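Local atomic coordinates of Non-catalytic protein 1 (Piromyces equi, PDB entry 1WCU), a protein that probably binds polysaccharide, as a family 29 carbohydrate-binding module without catalytic activity of its own. Residues F31-L36 with Q67-T72; S55-K60 with G80-D85; Y112-I117 with I134-G139. All coordinates share one frame; numbering follows the deposited sequence. Where two conformers were deposited one is given.

Overall arrangement
Two antiparallel sheets build this all-strand module, and the contacts sample its two ends and the space between the sheets. Interaction 1 is a surface salt bridge on the sheet of strands 35-38, 62-70 and 129-137. Interaction 2 joins two loops about 27 Å away, centre to centre, on the opposite side of the chain's centre. Interaction 3 is buried; strand 129-137, neighbour to both those strands of interaction 1, carries one side of it, and Leu36 touches Ile134. Its centre lies about 9 Å from that of interaction 2, whose Tyr58 and Arg82 reach Phe114 and Gln113 by probable backbone hydrogen bonds. Interactions 1 and 2 interleave along the chain; interaction 3 follows, so distant segments are tied together.

Interaction 1: residues F31-L36 with Q67-T72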
loop_
_atom_site.group_PDB
_atom_site.type_symbol
_atom_site.label_atom_id
_atom_site.label_comp_id
_atom_site.label_asym_id
_atom_site.label_seq_id
_atom_site.Cartn_x
_atom_site.Cartn_y
_atom_site.Cartn_z
ATOM N N PHE A 31 3.750 14.209 3.784
ATOM C CA PHE A 31 3.555 13.771 5.154
ATOM C C PHE A 31 2.897 14.889 5.954
ATOM O O PHE A 31 3.505 15.934 6.190
ATOM C CB PHE A 31 4.886 13.330 5.763
ATOM C CG PHE A 31 5.487 12.150 5.062
ATOM C CD1 PHE A 31 5.175 10.867 5.468
ATOM C CD2 PHE A 31 6.330 12.330 3.969
ATOM C CE1 PHE A 31 5.687 9.764 4.811
ATOM C CE2 PHE A 31 6.873 11.227 3.294
ATOM C CZ PHE A 31 6.549 9.936 3.718
ATOM N N LYS A 32 1.635 14.670 6.303
ATOM C CA LYS A 32 0.836 15.665 7.021
ATOM C C LYS A 32 -0.148 14.954 7.911
ATOM O O LYS A 32 -0.527 13.813 7.633
ATOM C CB LYS A 32 0.090 16.555 6.029
ATOM N N ASP A 33 -0.577 15.609 8.988
ATOM C CA ASP A 33 -1.550 15.028 9.900
ATOM C C ASP A 33 -1.095 13.646 10.370
ATOM O O ASP A 33 -1.893 12.721 10.525
ATOM C CB ASP A 33 -2.893 14.928 9.190
ATOM C CG ASP A 33 -4.086 14.835 10.145
ATOM O OD1 ASP A 33 -3.955 15.131 11.351
ATOM O OD2 ASP A 33 -5.143 14.339 9.703
ATOM N N ASN A 34 0.206 13.536 10.610
ATOM C CA ASN A 34 0.823 12.311 11.129
ATOM C C ASN A 34 0.474 11.070 10.327
ATOM O O ASN A 34 0.243 9.994 10.877
ATOM C CB ASN A 34 0.496 12.138 12.613
ATOM C CG ASN A 34 1.471 11.216 13.322
ATOM O OD1 ASN A 34 2.653 11.155 12.964
ATOM N ND2 ASN A 34 0.991 10.501 14.321
ATOM N N SER A 35 0.458 11.239 9.008
ATOM C CA SER A 35 0.178 10.179 8.060
ATOM C C SER A 35 1.013 10.358 6.802
ATOM O O SER A 35 1.629 11.399 6.588
ATOM C CB SER A 35 -1.286 10.126 7.624
ATOM O OG SER A 35 -2.054 11.232 8.016
ATOM N N LEU A 36 1.017 9.307 5.979
ATOM C CA LEU A 36 1.608 9.308 4.650
ATOM C C LEU A 36 0.472 9.670 3.726
ATOM O O LEU A 36 -0.579 9.040 3.760
ATOM C CB LEU A 36 2.183 7.913 4.342
ATOM C CG LEU A 36 2.900 7.677 3.017
ATOM C CD1 LEU A 36 3.788 6.442 3.147
ATOM C CD2 LEU A 36 1.937 7.485 1.856
ATOM N N GLN A 67 -4.219 1.322 7.186
ATOM C CA GLN A 67 -5.340 2.187 7.556
ATOM C C GLN A 67 -5.396 3.388 6.609
ATOM O O GLN A 67 -4.360 3.967 6.261
ATOM C CB GLN A 67 -5.216 2.654 9.007
ATOM C CG GLN A 67 -5.198 1.506 10.002
ATOM C CD GLN A 67 -5.147 1.933 11.454
ATOM O OE1 GLN A 67 -4.932 1.088 12.343
ATOM N NE2 GLN A 67 -5.303 3.220 11.709
ATOM N N VAL A 68 -6.615 3.748 6.211
ATOM C CA VAL A 68 -6.837 4.870 5.293
ATOM C C VAL A 68 -7.916 5.793 5.852
ATOM O O VAL A 68 -8.917 5.318 6.405
ATOM C CB VAL A 68 -7.296 4.388 3.909
ATOM C CG1 VAL A 68 -7.381 5.564 2.935
ATOM C CG2 VAL A 68 -6.346 3.328 3.379
ATOM N N LYS A 69 -7.709 7.108 5.691
ATOM C CA LYS A 69 -8.700 8.150 5.970
ATOM C C LYS A 69 -8.718 9.031 4.743
ATOM O O LYS A 69 -7.676 9.524 4.325
ATOM C CB LYS A 69 -8.294 8.965 7.206
ATOM C CG LYS A 69 -9.196 10.162 7.466
ATOM C CD LYS A 69 -8.775 10.923 8.712
ATOM C CE LYS A 69 -7.533 11.706 8.529
ATOM N NZ LYS A 69 -7.236 12.519 9.764
ATOM N N THR A 70 -9.888 9.239 4.150
ATOM C CA THR A 70 -9.982 10.025 2.918
ATOM C C THR A 70 -11.420 10.326 2.534
ATOM O O THR A 70 -12.334 9.584 2.899
ATOM C CB THR A 70 -9.292 9.269 1.728
ATOM O OG1 THR A 70 -9.230 10.128 0.577
ATOM C CG2 THR A 70 -10.024 8.001 1.365
ATOM N N GLU A 71 -11.594 11.391 1.748
ATOM C CA GLU A 71 -12.877 11.716 1.128
ATOM C C GLU A 71 -13.034 11.168 -0.297
ATOM O O GLU A 71 -14.096 11.298 -0.905
ATOM C CB GLU A 71 -13.092 13.231 1.133
ATOM C CG GLU A 71 -13.288 13.838 2.508
ATOM C CD GLU A 71 -13.621 15.311 2.407
ATOM O OE1 GLU A 71 -14.790 15.634 2.106
ATOM O OE2 GLU A 71 -12.703 16.137 2.587
ATOM N N THR A 72 -11.985 10.557 -0.848
ATOM C CA THR A 72 -12.084 9.906 -2.141
ATOM C C THR A 72 -12.099 8.367 -1.948
ATOM O O THR A 72 -12.509 7.873 -0.902
ATOM C CB THR A 72 -11.005 10.438 -3.129
ATOM O OG1 THR A 72 -11.275 9.961 -4.456
ATOM C CG2 THR A 72 -9.573 10.056 -2.718
#
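Asp33 and Lys69 form a salt bridge across the surface, the direct contact between 31-36 and 67-72. It is described for one of two deposited conformers of Asp33, so it may not be made all the time. The close part is one pair of atoms: Lys69 NZ donates to Asp33 OD2 at 2.8 Å, meeting that oxygen nearly in line with its C-O bond. The second carboxylate oxygen takes little part, since Asp33 OD1 is 4.5 Å from Lys69 NZ. The two side chains run at about a right angle to each other, and their reach spans a wide backbone gap, with Asp33 CA 10.7 Å from Lys69 CA. Lys69 leaves its strand extended through the first two torsions and then bends at chi3 (73°), which turns CE and NZ toward the carboxylate.

Beyond this bond the contact is loose. Both sides together bury just 62 Å², Asp33 is exposed, and the next atom pair, Lys69 CE to Asp33 OD2, is already at 3.7 Å. Solvent would be expected to weaken such a bridge. Its acidic end sits in a tight turn: Asp33 and Asn34, both with left-handed backbone angles, form the two-residue turn of a beta hairpin, held by Ser35 N to Lys32 O at 3.1 Å and by the longer Lys32 N to Ser35 O at 3.3 Å.

Strand 129-137 explains the separation, because it lies between the two segments in one antiparallel sheet, pairing with 35-38 and with 62-70. From it Tyr130 offers its ring to Lys69 in a cation-pi contact, and Arg132 binds the carbonyls of Asp33 and Asn34. The bridge thus passes over this middle strand. Phe101 of strand 101-109, which also pairs with 62-70, packs against Lys69 as well.

Interaction 2: residues S55-K60 with G80-D85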
loop_
_atom_site.group_PDB
_atom_site.type_symbol
_atom_site.label_atom_id
_atom_site.label_comp_id
_atom_site.label_asym_id
_atom_site.label_seq_id
_atom_site.Cartn_x
_atom_site.Cartn_y
_atom_site.Cartn_z
ATOM N N SER A 55 14.696 -6.403 0.359
ATOM C CA SER A 55 14.747 -7.705 -0.324
ATOM C C SER A 55 14.250 -7.504 -1.745
ATOM O O SER A 55 13.612 -6.496 -2.032
ATOM C CB SER A 55 13.846 -8.746 0.364
ATOM O OG SER A 55 14.001 -9.946 -0.392
ATOM N N ASN A 56 14.499 -8.477 -2.614
ATOM C CA ASN A 56 14.046 -8.410 -3.976
ATOM C C ASN A 56 12.520 -8.438 -4.057
ATOM O O ASN A 56 11.964 -7.911 -5.010
ATOM C CB ASN A 56 14.660 -9.539 -4.823
ATOM C CG ASN A 56 16.153 -9.425 -4.908
ATOM O OD1 ASN A 56 16.898 -10.258 -4.371
ATOM N ND2 ASN A 56 16.609 -8.357 -5.546
ATOM N N TYR A 57 11.849 -9.045 -3.073
ATOM C CA TYR A 57 10.377 -9.076 -3.015
ATOM C C TYR A 57 9.891 -8.898 -1.589
ATOM O O TYR A 57 10.611 -9.206 -0.643
ATOM C CB TYR A 57 9.832 -10.411 -3.541
ATOM C CG TYR A 57 10.304 -10.772 -4.925
ATOM C CD1 TYR A 57 9.735 -10.200 -6.060
ATOM C CD2 TYR A 57 11.329 -11.688 -5.104
ATOM C CE1 TYR A 57 10.192 -10.531 -7.323
ATOM C CE2 TYR A 57 11.767 -12.028 -6.349
ATOM C CZ TYR A 57 11.211 -11.445 -7.454
ATOM O OH TYR A 57 11.712 -11.831 -8.705
ATOM N N TYR A 58 8.670 -8.392 -1.427
ATOM C CA TYR A 58 7.964 -8.516 -0.154
ATOM C C TYR A 58 7.790 -9.987 0.189
ATOM O O TYR A 58 8.117 -10.415 1.290
ATOM C CB TYR A 58 6.591 -7.846 -0.233
ATOM C CG TYR A 58 6.626 -6.338 -0.151
ATOM C CD1 TYR A 58 6.647 -5.700 1.074
ATOM C CD2 TYR A 58 6.584 -5.545 -1.288
ATOM C CE1 TYR A 58 6.645 -4.319 1.177
ATOM C CE2 TYR A 58 6.596 -4.171 -1.198
ATOM C CZ TYR A 58 6.633 -3.551 0.036
ATOM O OH TYR A 58 6.620 -2.167 0.114
ATOM N N GLY A 59 7.257 -10.741 -0.761
ATOM C CA GLY A 59 6.973 -12.155 -0.584
ATOM C C GLY A 59 6.080 -12.644 -1.689
ATOM O O GLY A 59 5.834 -11.925 -2.658
ATOM N N LYS A 60 5.611 -13.879 -1.557
ATOM C CA LYS A 60 4.758 -14.536 -2.542
ATOM C C LYS A 60 3.434 -14.806 -1.848
ATOM O O LYS A 60 3.381 -15.523 -0.856
ATOM C CB LYS A 60 5.416 -15.826 -3.032
ATOM C CG LYS A 60 4.617 -16.583 -4.071
ATOM C CD LYS A 60 5.431 -17.713 -4.673
ATOM C CE LYS A 60 4.657 -18.446 -5.756
ATOM N NZ LYS A 60 3.677 -19.373 -5.203
ATOM N N GLY A 80 5.628 -5.260 -10.000
ATOM C CA GLY A 80 6.931 -5.908 -9.874
ATOM C C GLY A 80 6.766 -7.390 -9.582
ATOM O O GLY A 80 7.520 -7.968 -8.789
ATOM N N VAL A 81 5.790 -8.005 -10.245
ATOM C CA VAL A 81 5.456 -9.407 -10.015
ATOM C C VAL A 81 6.363 -10.311 -10.846
ATOM O O VAL A 81 6.549 -10.112 -12.047
ATOM C CB VAL A 81 3.966 -9.683 -10.335
ATOM C CG1 VAL A 81 3.592 -11.140 -10.073
ATOM C CG2 VAL A 81 3.086 -8.786 -9.471
ATOM N N ARG A 82 6.958 -11.305 -10.193
ATOM C CA ARG A 82 7.886 -12.209 -10.867
ATOM C C ARG A 82 7.134 -12.916 -11.980
ATOM O O ARG A 82 5.987 -13.514 -11.751
ATOM C CB ARG A 82 8.461 -13.212 -9.869
ATOM C CG ARG A 82 9.697 -13.993 -10.315
ATOM C CD ARG A 82 10.130 -14.856 -9.148
ATOM N NE ARG A 82 11.304 -15.654 -9.482
ATOM C CZ ARG A 82 11.951 -16.405 -8.611
ATOM N NH1 ARG A 82 11.549 -16.454 -7.363
ATOM N NH2 ARG A 82 12.989 -17.118 -9.014
ATOM N N GLY A 83 7.735 -12.916 -13.159
ATOM C CA GLY A 83 7.141 -13.519 -14.357
ATOM C C GLY A 83 6.523 -12.513 -15.314
ATOM O O GLY A 83 6.189 -12.843 -16.433
ATOM N N TYR A 84 6.393 -11.268 -14.868
ATOM C CA TYR A 84 5.707 -10.205 -15.629
ATOM C C TYR A 84 6.600 -9.003 -15.891
ATOM O O TYR A 84 7.598 -8.790 -15.228
ATOM C CB TYR A 84 4.466 -9.718 -14.864
ATOM C CG TYR A 84 3.363 -10.740 -14.754
ATOM C CD1 TYR A 84 3.338 -11.639 -13.719
ATOM C CD2 TYR A 84 2.323 -10.782 -15.687
ATOM C CE1 TYR A 84 2.314 -12.583 -13.617
ATOM C CE2 TYR A 84 1.313 -11.706 -15.583
ATOM C CZ TYR A 84 1.303 -12.586 -14.545
ATOM O OH TYR A 84 0.250 -13.505 -14.472
ATOM N N ASP A 85 6.188 -8.175 -16.841
ATOM C CA ASP A 85 6.718 -6.833 -16.938
ATOM C C ASP A 85 6.473 -6.132 -15.593
ATOM O O ASP A 85 5.364 -6.209 -15.047
ATOM C CB ASP A 85 5.930 -6.133 -18.041
ATOM C CG ASP A 85 6.746 -5.222 -18.828
ATOM O OD1 ASP A 85 7.692 -6.783 -19.583
ATOM O OD2 ASP A 85 6.953 -4.162 -18.180
#
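Two loops of the beta sandwich meet where Tyr57, on the connection from strand 47-52 to strand 62-70, lies against Arg82, on the connection from strand 74-79 to strand 90-98. The second loop holds a type II beta turn from Val81 to Tyr84, closed by Tyr84 N to Val81 O at 3.1 Å, with Arg82 and Gly83 at its two central positions. Gly83 has a positive phi of 102°, as the third position of this turn type requires.

The phenol end of Tyr57 rests on the aliphatic part of the arginine. Tyr57 OH is 3.4 Å from Arg82 CG and equally close to CD, while Tyr57 CZ lies 4.0 Å from Arg82 CD. With Arg82 CG anti to the backbone N (chi1 -165°) and the chain straight from CG to NE, the methylenes run past the phenol at about a right angle. The guanidinium is carried beyond the ring: its plane is within 11° of the ring plane, yet the two do not stack. At the CD1-CE1 side of the ring, Gly80 O lies near the ring plane, 4.0 Å from Tyr57 CE1. No hydrogen bond crosses the two segments, so the 131 Å² they bury is van der Waals contact.

The polar end of Arg82 has its partner in Gln113, where NH1 bonds to OE1, and the two residues are also joined through the backbone. At this end of the two-sheet fold, then, a type II turn sets its Arg82 side chain against Tyr57 of the other loop, and both residues meet Gln113 of strand 112-114.

Interaction 3: residues Y112-I117 with I134-G139; sequences YQFDRI and IIYSTG
Phe114 points the edge of its ring toward the face of Tyr136 in an offset edge-to-face pair, with centroids 5.4 Å apart and planes at 82°. The closest atoms are Phe114 CZ and Tyr136 CE1 (3.6 Å), with Tyr136 CD1 next, so the approach is offset toward one side of the tyrosine ring. Phe114 reaches it with CG set between the backbone N and the carbonyl carbon (chi1 70°). Three residues after Phe114, Ile117 CD1 makes a looser apolar contact with Tyr136 CB (4.5 Å). No hydrogen bond crosses the segments, and all three touching residues are buried. The phenol of Tyr136 is satisfied by Gly61 O.

Between Phe114 and Ile117 the backbone has a classic beta bulge, with Asp115 and Arg116 both facing Gln79. The bulge pair is tied side-on: Arg116 NE donates to Asp115 OD1 at 2.8 Å, and NH2 bonds to OD2.

Strand 116-121 belongs to the five-strand sheet and 129-137 to the other, so Ile117 and Tyr136 pack between the two layers. Phe114 precedes strand 116-121 and packs at that end, where Tyr58, from the loop before strand 62-70, meets its ring with planes about 20° apart and Val78 of strand 74-79 also touches it.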
loop_
_atom_site.group_PDB
_atom_site.type_symbol
_atom_site.label_atom_id
_atom_site.label_comp_id
_atom_site.label_asym_id
_atom_site.label_seq_id
_atom_site.Cartn_x
_atom_site.Cartn_y
_atom_site.Cartn_z
ATOM N N TYR A 112 1.385 -14.463 -6.990
ATOM C CA TYR A 112 2.095 -13.186 -7.142
ATOM C C TYR A 112 3.195 -13.002 -6.119
ATOM O O TYR A 112 2.937 -12.874 -4.930
ATOM C CB TYR A 112 1.129 -12.008 -7.010
ATOM C CG TYR A 112 -0.019 -11.992 -7.995
ATOM C CD1 TYR A 112 0.119 -12.554 -9.263
ATOM C CD2 TYR A 112 -1.228 -11.407 -7.663
ATOM C CE1 TYR A 112 -0.925 -12.543 -10.178
ATOM C CE2 TYR A 112 -2.293 -11.390 -8.597
ATOM C CZ TYR A 112 -2.112 -11.969 -9.833
ATOM O OH TYR A 112 -3.133 -11.976 -10.781
ATOM N N GLN A 113 4.429 -13.001 -6.612
ATOM C CA GLN A 113 5.596 -12.653 -5.819
ATOM C C GLN A 113 6.045 -11.268 -6.275
ATOM O O GLN A 113 6.424 -11.090 -7.424
ATOM C CB GLN A 113 6.683 -13.710 -6.025
ATOM C CG GLN A 113 7.898 -13.492 -5.164
ATOM C CD GLN A 113 8.869 -14.632 -5.240
ATOM O OE1 GLN A 113 8.908 -15.365 -6.242
ATOM N NE2 GLN A 113 9.673 -14.789 -4.201
ATOM N N PHE A 114 5.950 -10.286 -5.392
ATOM C CA PHE A 114 5.891 -8.876 -5.813
ATOM C C PHE A 114 6.793 -7.966 -4.989
ATOM O O PHE A 114 7.125 -8.309 -3.847
ATOM C CB PHE A 114 4.428 -8.375 -5.729
ATOM C CG PHE A 114 3.924 -8.237 -4.318
ATOM C CD1 PHE A 114 3.493 -9.352 -3.599
ATOM C CD2 PHE A 114 3.955 -7.008 -3.670
ATOM C CE1 PHE A 114 3.063 -9.243 -2.293
ATOM C CE2 PHE A 114 3.531 -6.879 -2.355
ATOM C CZ PHE A 114 3.094 -8.012 -1.657
ATOM N N ASP A 115 7.174 -6.822 -5.562
ATOM C CA ASP A 115 8.125 -5.916 -4.913
ATOM C C ASP A 115 7.559 -4.522 -4.606
ATOM O O ASP A 115 8.278 -3.697 -4.051
ATOM C CB ASP A 115 9.409 -5.761 -5.730
ATOM C CG ASP A 115 9.225 -4.945 -6.976
ATOM O OD1 ASP A 115 8.100 -4.481 -7.194
ATOM O OD2 ASP A 115 10.215 -4.767 -7.732
ATOM N N ARG A 116 6.294 -4.276 -4.949
ATOM C CA ARG A 116 5.694 -2.934 -4.836
ATOM C C ARG A 116 4.216 -3.011 -4.475
ATOM O O ARG A 116 3.458 -3.787 -5.089
ATOM C CB ARG A 116 5.838 -2.164 -6.150
ATOM C CG ARG A 116 7.038 -1.260 -6.246
ATOM C CD ARG A 116 7.341 -0.865 -7.678
ATOM N NE ARG A 116 8.033 -1.946 -8.355
ATOM C CZ ARG A 116 8.609 -1.868 -9.541
ATOM N NH1 ARG A 116 8.446 -0.817 -10.316
ATOM N NH2 ARG A 116 9.292 -2.905 -9.972
ATOM N N ILE A 117 3.830 -2.180 -3.503
ATOM C CA ILE A 117 2.452 -1.987 -3.083
ATOM C C ILE A 117 1.951 -0.645 -3.634
ATOM O O ILE A 117 2.470 0.421 -3.276
ATOM C CB ILE A 117 2.334 -1.981 -1.536
ATOM C CG1 ILE A 117 2.786 -3.323 -0.967
ATOM C CG2 ILE A 117 0.887 -1.670 -1.119
ATOM C CD1 ILE A 117 2.947 -3.361 0.552
ATOM N N ILE A 134 1.110 0.841 7.242
ATOM C CA ILE A 134 1.211 0.037 6.039
ATOM C C ILE A 134 2.150 -1.123 6.348
ATOM O O ILE A 134 3.344 -0.923 6.580
ATOM C CB ILE A 134 1.743 0.850 4.840
ATOM C CG1 ILE A 134 0.836 2.062 4.577
ATOM C CG2 ILE A 134 1.815 -0.064 3.611
ATOM C CD1 ILE A 134 1.396 3.015 3.525
ATOM N N ILE A 135 1.602 -2.334 6.370
ATOM C CA ILE A 135 2.326 -3.519 6.838
ATOM C C ILE A 135 2.027 -4.689 5.916
ATOM O O ILE A 135 0.872 -4.991 5.650
ATOM C CB ILE A 135 1.914 -3.926 8.289
ATOM C CG1 ILE A 135 2.174 -2.781 9.276
ATOM C CG2 ILE A 135 2.640 -5.206 8.724
ATOM C CD1 ILE A 135 1.493 -2.955 10.613
ATOM N N TYR A 136 3.063 -5.361 5.440
ATOM C CA TYR A 136 2.928 -6.610 4.693
ATOM C C TYR A 136 3.266 -7.809 5.580
ATOM O O TYR A 136 4.235 -7.778 6.320
ATOM C CB TYR A 136 3.881 -6.608 3.486
ATOM C CG TYR A 136 3.975 -7.981 2.846
ATOM C CD1 TYR A 136 2.951 -8.458 2.021
ATOM C CD2 TYR A 136 5.040 -8.828 3.105
ATOM C CE1 TYR A 136 2.992 -9.720 1.472
ATOM C CE2 TYR A 136 5.097 -10.115 2.539
ATOM C CZ TYR A 136 4.077 -10.554 1.736
ATOM O OH TYR A 136 4.119 -11.824 1.189
ATOM N N SER A 137 2.473 -8.864 5.473
ATOM C CA SER A 137 2.718 -10.124 6.159
ATOM C C SER A 137 2.809 -11.245 5.136
ATOM O O SER A 137 2.009 -11.314 4.205
ATOM C CB SER A 137 1.564 -10.427 7.106
ATOM O OG SER A 137 1.731 -11.704 7.708
ATOM N N THR A 138 3.762 -12.158 5.330
ATOM C CA THR A 138 3.813 -13.361 4.507
ATOM C C THR A 138 2.666 -14.316 4.826
ATOM O O THR A 138 2.381 -15.224 4.043
ATOM C CB THR A 138 5.127 -14.141 4.697
ATOM O OG1 THR A 138 5.292 -14.471 6.072
ATOM C CG2 THR A 138 6.322 -13.302 4.221
ATOM N N GLY A 139 2.020 -14.104 5.971
ATOM C CA GLY A 139 0.931 -14.975 6.425
ATOM C C GLY A 139 -0.413 -14.587 5.820
ATOM O O GLY A 139 -0.525 -13.635 5.061
#